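Local coordinates for protein putative S-adenosyl-L-methionine-dependent Methyltransferase (Methanococcus maripaludis, PDB 3DLC) that binds S-adenosylmethionine and probably transfers its methyl group to an acceptor, possibly a sterol-like one, as Rossmann-type methyltransferases do, at residues I97-D109 with F123-Y135. Numbering follows the deposited sequence. Where two conformers were deposited one is given.
Unlike the reference sequence in segment 123-135: A128 (reference Thr). With SAM (S-adenosylmethionine), chain C.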
ATOM      1  N   ILE A  97      -9.261   7.111  -8.965  1.00  8.48           N
ATOM      2  CA  ILE A  97      -7.820   7.144  -9.157  1.00  9.41           C
ATOM      3  C   ILE A  97      -7.364   8.584  -8.981  1.00 10.76           C
ATOM      4  O   ILE A  97      -7.935   9.503  -9.558  1.00 14.33           O
ATOM      5  CB  ILE A  97      -7.458   6.562 -10.556  1.00 11.62           C
ATOM      6  CG1 ILE A  97      -7.985   5.114 -10.735  1.00 14.56           C
ATOM      7  CG2 ILE A  97      -5.985   6.621 -10.806  1.00 15.64           C
ATOM      8  CD1 ILE A  97      -7.585   4.069  -9.730  1.00 20.14           C
ATOM      9  N   VAL A  98      -6.341   8.762  -8.146  1.00  9.63           N
ATOM     10  CA  VAL A  98      -5.776  10.081  -7.858  1.00 10.25           C
ATOM     11  C   VAL A  98      -4.296  10.103  -8.221  1.00  9.21           C
ATOM     12  O   VAL A  98      -3.492   9.329  -7.721  1.00  9.63           O
ATOM     13  CB  VAL A  98      -5.968  10.415  -6.376  1.00 10.48           C
ATOM     14  CG1 VAL A  98      -5.418  11.784  -6.060  1.00 13.10           C
ATOM     15  CG2 VAL A  98      -7.440  10.260  -5.976  1.00 12.97           C
ATOM     16  N   GLN A  99      -3.961  11.002  -9.119  1.00  8.92           N
ATOM     17  CA  GLN A  99      -2.586  11.199  -9.546  1.00  8.81           C
ATOM     18  C   GLN A  99      -1.909  12.044  -8.489  1.00  8.74           C
ATOM     19  O   GLN A  99      -2.307  13.189  -8.249  1.00 11.10           O
ATOM     20  CB  GLN A  99      -2.582  11.897 -10.919  1.00  9.76           C
ATOM     21  CG  GLN A  99      -1.258  12.226 -11.482  1.00 12.22           C
ATOM     22  CD  GLN A  99      -0.530  11.009 -11.956  1.00 12.03           C
ATOM     23  OE1 GLN A  99      -1.089  10.147 -12.659  1.00 14.32           O
ATOM     24  NE2 GLN A  99       0.755  10.924 -11.589  1.00 13.93           N
ATOM     25  N   GLY A 100      -0.907  11.519  -7.808  1.00  8.36           N
ATOM     26  CA  GLY A 100      -0.222  12.299  -6.802  1.00  8.48           C
ATOM     27  C   GLY A 100       0.772  11.471  -6.031  1.00  7.51           C
ATOM     28  O   GLY A 100       0.899  10.274  -6.194  1.00  8.37           O
ATOM     29  N   ASP A 101       1.477  12.162  -5.155  1.00  9.15           N
ATOM     30  CA  ASP A 101       2.629  11.657  -4.417  1.00  8.65           C
ATOM     31  C   ASP A 101       2.368  11.680  -2.922  1.00  8.18           C
ATOM     32  O   ASP A 101       1.766  12.630  -2.384  1.00  8.84           O
ATOM     33  CB  ASP A 101       3.823  12.598  -4.756  1.00 10.11           C
ATOM     34  CG  ASP A 101       5.169  12.046  -4.428  1.00 10.02           C
ATOM     35  OD1 ASP A 101       5.399  11.599  -3.290  1.00  9.84           O
ATOM     36  OD2 ASP A 101       6.034  12.043  -5.339  1.00 11.81           O
ATOM     37  N   VAL A 102       2.819  10.631  -2.243  1.00  7.91           N
ATOM     38  CA  VAL A 102       2.685  10.510  -0.797  1.00  8.03           C
ATOM     39  C   VAL A 102       3.320  11.706  -0.059  1.00  8.12           C
ATOM     40  O   VAL A 102       2.960  12.009   1.068  1.00  8.41           O
ATOM     41  CB  VAL A 102       3.282   9.165  -0.298  1.00  7.51           C
ATOM     42  CG1 VAL A 102       4.800   9.116  -0.441  1.00  8.68           C
ATOM     43  CG2 VAL A 102       2.826   8.893   1.139  1.00  7.72           C
ATOM     44  N   HIS A 103       4.267  12.379  -0.708  1.00  8.09           N
ATOM     45  CA  HIS A 103       4.935  13.507  -0.059  1.00  9.26           C
ATOM     46  C   HIS A 103       4.151  14.799  -0.160  1.00  9.67           C
ATOM     47  O   HIS A 103       4.562  15.809   0.420  1.00 11.32           O
ATOM     48  CB  HIS A 103       6.329  13.742  -0.627  1.00  9.93           C
ATOM     49  CG  HIS A 103       7.239  12.575  -0.463  1.00 10.27           C
ATOM     50  ND1 HIS A 103       7.355  11.603  -1.426  1.00 10.22           N
ATOM     51  CD2 HIS A 103       8.008  12.172   0.577  1.00 11.57           C
ATOM     52  CE1 HIS A 103       8.215  10.686  -1.005  1.00 10.76           C
ATOM     53  NE2 HIS A 103       8.620  11.004   0.207  1.00 12.79           N
ATOM     54  N   ASN A 104       3.035  14.792  -0.879  1.00  8.87           N
ATOM     55  CA  ASN A 104       2.215  15.990  -1.028  1.00  9.43           C
ATOM     56  C   ASN A 104       0.832  15.538  -1.479  1.00  9.27           C
ATOM     57  O   ASN A 104       0.433  15.676  -2.625  1.00 10.60           O
ATOM     58  CB  ASN A 104       2.881  16.934  -2.021  1.00 10.11           C
ATOM     59  CG  ASN A 104       2.126  18.204  -2.160  1.00 12.51           C
ATOM     60  OD1 ASN A 104       1.747  18.780  -1.157  1.00 16.56           O
ATOM     61  ND2 ASN A 104       1.929  18.682  -3.395  1.00 15.23           N
ATOM     62  N   ILE A 105       0.117  14.950  -0.540  1.00  9.26           N
ATOM     63  CA  ILE A 105      -1.124  14.255  -0.874  1.00  9.26           C
ATOM     64  C   ILE A 105      -2.251  15.241  -1.131  1.00  9.79           C
ATOM     65  O   ILE A 105      -2.531  16.077  -0.272  1.00 10.42           O
ATOM     66  CB  ILE A 105      -1.536  13.283   0.255  1.00  8.65           C
ATOM     67  CG1 ILE A 105      -0.410  12.293   0.554  1.00  9.12           C
ATOM     68  CG2 ILE A 105      -2.848  12.551  -0.139  1.00 10.10           C
ATOM     69  CD1 ILE A 105      -0.683  11.350   1.765  1.00  9.92           C
ATOM     70  N   PRO A 106      -2.918  15.144  -2.287  1.00 10.93           N
ATOM     71  CA  PRO A 106      -3.984  16.110  -2.644  1.00 12.42           C
ATOM     72  C   PRO A 106      -5.326  15.733  -2.044  1.00 12.67           C
ATOM     73  O   PRO A 106      -6.330  15.541  -2.737  1.00 15.50           O
ATOM     74  CB  PRO A 106      -4.003  16.041  -4.167  1.00 14.01           C
ATOM     75  CG  PRO A 106      -3.726  14.617  -4.450  1.00 14.91           C
ATOM     76  CD  PRO A 106      -2.653  14.223  -3.415  1.00 12.35           C
ATOM     77  N   ILE A 107      -5.292  15.605  -0.729  1.00 11.77           N
ATOM     78  CA  ILE A 107      -6.455  15.249   0.079  0.67 11.84           C
ATOM     79  C   ILE A 107      -6.455  16.141   1.317  1.00 11.58           C
ATOM     80  O   ILE A 107      -5.393  16.466   1.860  1.00 11.45           O
ATOM     81  CB  ILE A 107      -6.424  13.729   0.439  0.67 11.08           C
ATOM     82  CG1 ILE A 107      -6.491  12.884  -0.838  0.67 11.15           C
ATOM     83  CG2 ILE A 107      -7.560  13.357   1.399  0.67 13.85           C
ATOM     84  CD1 ILE A 107      -6.282  11.393  -0.594  0.67 12.34           C
ATOM     85  N   GLU A 108      -7.647  16.541   1.738  1.00 12.90           N
ATOM     86  CA  GLU A 108      -7.771  17.414   2.896  1.00 13.99           C
ATOM     87  C   GLU A 108      -7.371  16.749   4.203  1.00 12.73           C
ATOM     88  O   GLU A 108      -7.306  15.529   4.341  1.00 12.05           O
ATOM     89  CB  GLU A 108      -9.184  18.010   3.027  1.00 17.33           C
ATOM     90  CG  GLU A 108     -10.293  17.062   3.385  1.00 22.38           C
ATOM     91  CD  GLU A 108     -11.653  17.775   3.445  1.00 28.40           C
ATOM     92  OE1 GLU A 108     -11.848  18.770   2.711  1.00 33.83           O
ATOM     93  OE2 GLU A 108     -12.529  17.352   4.215  1.00 30.51           O
ATOM     94  N   ASP A 109      -7.140  17.597   5.177  1.00 12.22           N
ATOM     95  CA  ASP A 109      -6.802  17.155   6.513  1.00 12.45           C
ATOM     96  C   ASP A 109      -7.912  16.274   7.101  1.00 10.68           C
ATOM     97  O   ASP A 109      -9.103  16.534   6.900  1.00 12.03           O
ATOM     98  CB  ASP A 109      -6.676  18.332   7.480  1.00 13.84           C
ATOM     99  CG  ASP A 109      -5.575  19.326   7.123  1.00 16.95           C
ATOM    100  OD1 ASP A 109      -4.756  19.113   6.217  1.00 13.62           O
ATOM    101  OD2 ASP A 109      -5.542  20.377   7.800  1.00 20.93           O
ATOM    102  N   PHE A 123       9.999   2.034  -1.334  1.00  8.40           N
ATOM    103  CA  PHE A 123      10.582   2.881  -2.381  1.00 10.10           C
ATOM    104  C   PHE A 123      10.615   4.365  -2.022  1.00 10.76           C
ATOM    105  O   PHE A 123      11.338   5.129  -2.661  1.00 15.74           O
ATOM    106  CB  PHE A 123       9.797   2.738  -3.702  1.00  9.79           C
ATOM    107  CG  PHE A 123       9.818   1.352  -4.273  1.00  8.46           C
ATOM    108  CD1 PHE A 123      10.960   0.828  -4.848  1.00  9.80           C
ATOM    109  CD2 PHE A 123       8.686   0.570  -4.270  1.00  8.61           C
ATOM    110  CE1 PHE A 123      10.919  -0.471  -5.424  1.00 10.79           C
ATOM    111  CE2 PHE A 123       8.662  -0.670  -4.828  1.00 10.41           C
ATOM    112  CZ  PHE A 123       9.786  -1.205  -5.365  1.00 10.35           C
ATOM    113  N   TRP A 124       9.851   4.805  -1.040  1.00 10.63           N
ATOM    114  CA  TRP A 124       9.717   6.239  -0.804  1.00 10.83           C
ATOM    115  C   TRP A 124      10.986   6.922  -0.396  1.00 11.50           C
ATOM    116  O   TRP A 124      11.685   6.441   0.467  1.00 11.52           O
ATOM    117  CB  TRP A 124       8.641   6.576   0.252  1.00 10.25           C
ATOM    118  CG  TRP A 124       7.293   6.058  -0.075  1.00  9.23           C
ATOM    119  CD1 TRP A 124       6.810   5.692  -1.309  1.00  9.94           C
ATOM    120  CD2 TRP A 124       6.219   5.848   0.847  1.00  9.22           C
ATOM    121  NE1 TRP A 124       5.514   5.252  -1.201  1.00 10.84           N
ATOM    122  CE2 TRP A 124       5.144   5.301   0.120  1.00  8.27           C
ATOM    123  CE3 TRP A 124       6.061   6.047   2.214  1.00  9.17           C
ATOM    124  CZ2 TRP A 124       3.939   4.973   0.727  1.00  9.88           C
ATOM    125  CZ3 TRP A 124       4.875   5.687   2.814  1.00 10.31           C
ATOM    126  CH2 TRP A 124       3.832   5.154   2.071  1.00  9.71           C
ATOM    127  N   GLU A 125      11.243   8.058  -1.034  1.00 11.93           N
ATOM    128  CA  GLU A 125      12.339   8.943  -0.656  0.50 13.50           C
ATOM    129  C   GLU A 125      11.802   9.707   0.591  1.00 13.77           C
ATOM    130  O   GLU A 125      10.635   9.640   0.863  1.00 15.88           O
ATOM    131  CB  GLU A 125      12.640   9.907  -1.838  0.50 14.72           C
ATOM    132  CG  GLU A 125      13.110   9.183  -3.111  0.50 19.73           C
ATOM    133  CD  GLU A 125      13.161  10.066  -4.375  0.50 22.67           C
ATOM    134  OE1 GLU A 125      12.812  11.272  -4.319  0.50 21.97           O
ATOM    135  OE2 GLU A 125      13.544   9.528  -5.441  0.50 24.70           O
ATOM    136  N   ASP A 126      12.600  10.401   1.370  1.00 16.25           N
ATOM    137  CA  ASP A 126      11.991  11.208   2.448  1.00 11.58           C
ATOM    138  C   ASP A 126      10.746  10.681   3.202  1.00 10.07           C
ATOM    139  O   ASP A 126       9.648  11.261   3.198  1.00  9.50           O
ATOM    140  CB  ASP A 126      11.699  12.604   1.914  1.00 11.92           C
ATOM    141  CG  ASP A 126      11.571  13.613   3.032  1.00 10.36           C
ATOM    142  OD1 ASP A 126      11.724  13.221   4.220  1.00 12.78           O
ATOM    143  OD2 ASP A 126      11.269  14.777   2.722  1.00 12.56           O
ATOM    144  N   VAL A 127      10.990   9.606   3.930  1.00  9.61           N
ATOM    145  CA  VAL A 127       9.910   8.946   4.639  0.82  8.89           C
ATOM    146  C   VAL A 127       9.337   9.780   5.783  1.00  8.30           C
ATOM    147  O   VAL A 127       8.166   9.622   6.111  1.00  8.51           O
ATOM    148  CB  VAL A 127      10.263   7.531   5.085  0.82  9.68           C
ATOM    149  CG1 VAL A 127      10.411   6.626   3.835  0.82 11.15           C
ATOM    150  CG2 VAL A 127      11.503   7.500   5.950  0.82 10.67           C
ATOM    151  N   ALA A 128      10.131  10.671   6.369  1.00  8.00           N
ATOM    152  CA  ALA A 128       9.599  11.538   7.430  1.00  7.90           C
ATOM    153  C   ALA A 128       8.468  12.397   6.866  1.00  8.19           C
ATOM    154  O   ALA A 128       7.402  12.534   7.468  1.00  8.41           O
ATOM    155  CB  ALA A 128      10.686  12.422   8.010  1.00 10.87           C
ATOM    156  N   THR A 129       8.703  13.014   5.714  1.00  7.52           N
ATOM    157  CA  THR A 129       7.694  13.836   5.085  1.00  7.95           C
ATOM    158  C   THR A 129       6.479  13.002   4.685  1.00  7.92           C
ATOM    159  O   THR A 129       5.327  13.425   4.864  1.00  8.44           O
ATOM    160  CB  THR A 129       8.273  14.579   3.875  1.00  9.79           C
ATOM    161  OG1 THR A 129       9.288  15.463   4.349  1.00 10.06           O
ATOM    162  CG2 THR A 129       7.209  15.346   3.086  1.00 11.49           C
ATOM    163  N   ALA A 130       6.728  11.822   4.142  1.00  7.72           N
ATOM    164  CA  ALA A 130       5.633  10.936   3.724  1.00  7.74           C
ATOM    165  C   ALA A 130       4.727  10.611   4.916  1.00  7.05           C
ATOM    166  O   ALA A 130       3.517  10.687   4.812  1.00  7.71           O
ATOM    167  CB  ALA A 130       6.186   9.657   3.124  1.00  8.15           C
ATOM    168  N   PHE A 131       5.321  10.231   6.048  1.00  7.37           N
ATOM    169  CA  PHE A 131       4.518   9.892   7.217  1.00  7.45           C
ATOM    170  C   PHE A 131       3.834  11.070   7.878  1.00  7.36           C
ATOM    171  O   PHE A 131       2.760  10.923   8.420  1.00  7.74           O
ATOM    172  CB  PHE A 131       5.284   8.988   8.182  1.00  7.32           C
ATOM    173  CG  PHE A 131       5.235   7.540   7.738  1.00  7.34           C
ATOM    174  CD1 PHE A 131       4.140   6.743   8.045  1.00  8.48           C
ATOM    175  CD2 PHE A 131       6.212   7.018   6.905  1.00  8.55           C
ATOM    176  CE1 PHE A 131       4.063   5.454   7.567  1.00  9.14           C
ATOM    177  CE2 PHE A 131       6.128   5.726   6.429  1.00  9.73           C
ATOM    178  CZ  PHE A 131       5.050   4.952   6.758  1.00  9.56           C
ATOM    179  N   ARG A 132       4.410  12.260   7.789  1.00  7.37           N
ATOM    180  CA  ARG A 132       3.690  13.464   8.222  1.00  7.62           C
ATOM    181  C   ARG A 132       2.453  13.692   7.367  1.00  7.56           C
ATOM    182  O   ARG A 132       1.398  14.078   7.878  1.00  8.19           O
ATOM    183  CB  ARG A 132       4.608  14.687   8.225  1.00  7.21           C
ATOM    184  CG  ARG A 132       5.558  14.688   9.432  1.00  8.66           C
ATOM    185  CD  ARG A 132       6.391  15.980   9.474  1.00  8.42           C
ATOM    186  NE  ARG A 132       6.992  16.174  10.781  1.00  9.16           N
ATOM    187  CZ  ARG A 132       8.124  15.648  11.168  1.00  9.13           C
ATOM    188  NH1 ARG A 132       8.916  15.031  10.327  1.00 11.02           N
ATOM    189  NH2 ARG A 132       8.493  15.762  12.440  1.00  9.82           N
ATOM    190  N   GLU A 133       2.581  13.463   6.059  1.00  7.44           N
ATOM    191  CA  GLU A 133       1.406  13.610   5.173  1.00  7.89           C
ATOM    192  C   GLU A 133       0.328  12.566   5.473  1.00  7.73           C
ATOM    193  O   GLU A 133      -0.866  12.852   5.493  1.00  8.05           O
ATOM    194  CB  GLU A 133       1.837  13.542   3.695  1.00  8.39           C
ATOM    195  CG  GLU A 133       2.379  14.838   3.180  1.00  9.26           C
ATOM    196  CD  GLU A 133       1.260  15.859   3.081  1.00  9.17           C
ATOM    197  OE1 GLU A 133       0.467  15.804   2.105  1.00 10.47           O
ATOM    198  OE2 GLU A 133       1.131  16.690   4.000  1.00  9.94           O
ATOM    199  N   ILE A 134       0.757  11.322   5.667  1.00  7.41           N
ATOM    200  CA  ILE A 134      -0.150  10.243   6.027  1.00  7.93           C
ATOM    201  C   ILE A 134      -0.895  10.605   7.300  1.00  7.75           C
ATOM    202  O   ILE A 134      -2.113  10.451   7.405  1.00  8.20           O
ATOM    203  CB  ILE A 134       0.623   8.926   6.152  1.00  7.60           C
ATOM    204  CG1 ILE A 134       1.038   8.480   4.743  1.00  7.93           C
ATOM    205  CG2 ILE A 134      -0.183   7.840   6.865  1.00  8.43           C
ATOM    206  CD1 ILE A 134       2.145   7.414   4.706  1.00  9.23           C
ATOM    207  N   TYR A 135      -0.170  11.099   8.294  1.00  7.52           N
ATOM    208  CA  TYR A 135      -0.825  11.448   9.548  1.00  7.77           C
ATOM    209  C   TYR A 135      -1.777  12.617   9.354  1.00  8.48           C
ATOM    210  O   TYR A 135      -2.849  12.639   9.982  1.00  8.98           O
ATOM    211  CB  TYR A 135       0.198  11.734  10.650  1.00  8.17           C
ATOM    212  CG  TYR A 135      -0.329  11.555  12.051  1.00  8.07           C
ATOM    213  CD1 TYR A 135      -0.735  10.311  12.483  1.00  9.13           C
ATOM    214  CD2 TYR A 135      -0.395  12.589  12.951  1.00 10.07           C
ATOM    215  CE1 TYR A 135      -1.162  10.081  13.747  1.00 10.00           C
ATOM    216  CE2 TYR A 135      -0.824  12.368  14.283  1.00 10.31           C
ATOM    217  CZ  TYR A 135      -1.201  11.101  14.656  1.00  9.15           C
ATOM    218  OH  TYR A 135      -1.665  10.821  15.925  1.00 10.03           O
TER
HETATM  219  N   SAM C 220       0.018  -1.548  -4.361  1.00 11.17           N
HETATM  220  CA  SAM C 220       0.153  -2.303  -5.634  1.00 10.23           C
HETATM  221  C   SAM C 220       0.143  -3.781  -5.359  1.00 10.24           C
HETATM  222  O   SAM C 220       0.382  -4.176  -4.216  1.00 12.13           O
HETATM  223  OXT SAM C 220      -0.048  -4.546  -6.297  1.00  9.97           O
HETATM  224  CB  SAM C 220       1.396  -1.863  -6.384  1.00 12.38           C
HETATM  225  CG  SAM C 220       2.700  -2.123  -5.699  1.00 14.87           C
HETATM  226  SD  SAM C 220       4.048  -1.527  -6.739  1.00 16.84           S
HETATM  227  CE  SAM C 220       5.243  -2.697  -6.154  1.00 15.58           C
HETATM  228  C5' SAM C 220       4.566   0.077  -5.928  1.00 18.30           C
HETATM  229  C4' SAM C 220       3.798   1.377  -6.312  1.00 13.14           C
HETATM  230  O4' SAM C 220       4.035   2.572  -5.498  1.00 10.62           O
HETATM  231  C3' SAM C 220       3.944   1.779  -7.802  1.00 10.61           C
HETATM  232  O3' SAM C 220       2.679   1.752  -8.390  1.00 12.49           O
HETATM  233  C2' SAM C 220       4.525   3.192  -7.723  1.00  8.59           C
HETATM  234  O2' SAM C 220       4.251   4.055  -8.803  1.00  9.52           O
HETATM  235  C1' SAM C 220       3.988   3.693  -6.372  1.00  8.82           C
HETATM  236  N9  SAM C 220       4.797   4.757  -5.757  1.00  7.85           N
HETATM  237  C8  SAM C 220       6.145   4.708  -5.490  1.00  7.95           C
HETATM  238  N7  SAM C 220       6.545   5.829  -4.843  1.00  7.97           N
HETATM  239  C5  SAM C 220       5.433   6.620  -4.716  1.00  7.51           C
HETATM  240  C6  SAM C 220       5.225   7.894  -4.179  1.00  7.77           C
HETATM  241  N6  SAM C 220       6.199   8.681  -3.688  1.00  9.01           N
HETATM  242  N1  SAM C 220       3.957   8.359  -4.171  1.00  8.16           N
HETATM  243  C2  SAM C 220       2.922   7.633  -4.712  1.00  8.87           C
HETATM  244  N3  SAM C 220       3.086   6.416  -5.304  1.00  8.31           N
HETATM  245  C4  SAM C 220       4.332   5.947  -5.265  1.00  7.60           C
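H103 and E125 join two loops of the cofactor pocket: ring NE2 donates to E125 O at 2.5 Å, the oxygen near the ring plane but the donor standing above the carbonyl plane. Beside them V102 lays CG1 over the face of the W124 five-membered ring, 3.8 Å from its centroid, a CH-pi contact; with CG1 between backbone N and carbonyl carbon (chi1 69°), CG2 is turned to I134 CD1, 3.9 Å off. Further along, E133, bent at chi2, takes I105 N on the anti lone pair of OE1 (2.8 Å).

A second shell fixes the histidine. D101 OD1 accepts H103 ND1 (2.7 Å) and, in an Asx turn, H103 N, both from one face of the carboxylate; it also receives adenine N6 of S-adenosylmethionine, so one acid both reads the base and orients its neighbour, while V102 N donates to adenine N1 (3.2 Å). A leucine in place of H103 would probably leave E125 O without this donor and the D101 carboxylate, beside the adenine edge, less firmly held.

E133 OE2 forms a salt bridge with R136. The contact thus ties the loop after strand 95-99, an edge of the Rossmann-like sheet, to the first two turns of helix 127-137, with I50 of strand 46-50 touching V102, W124 and I134.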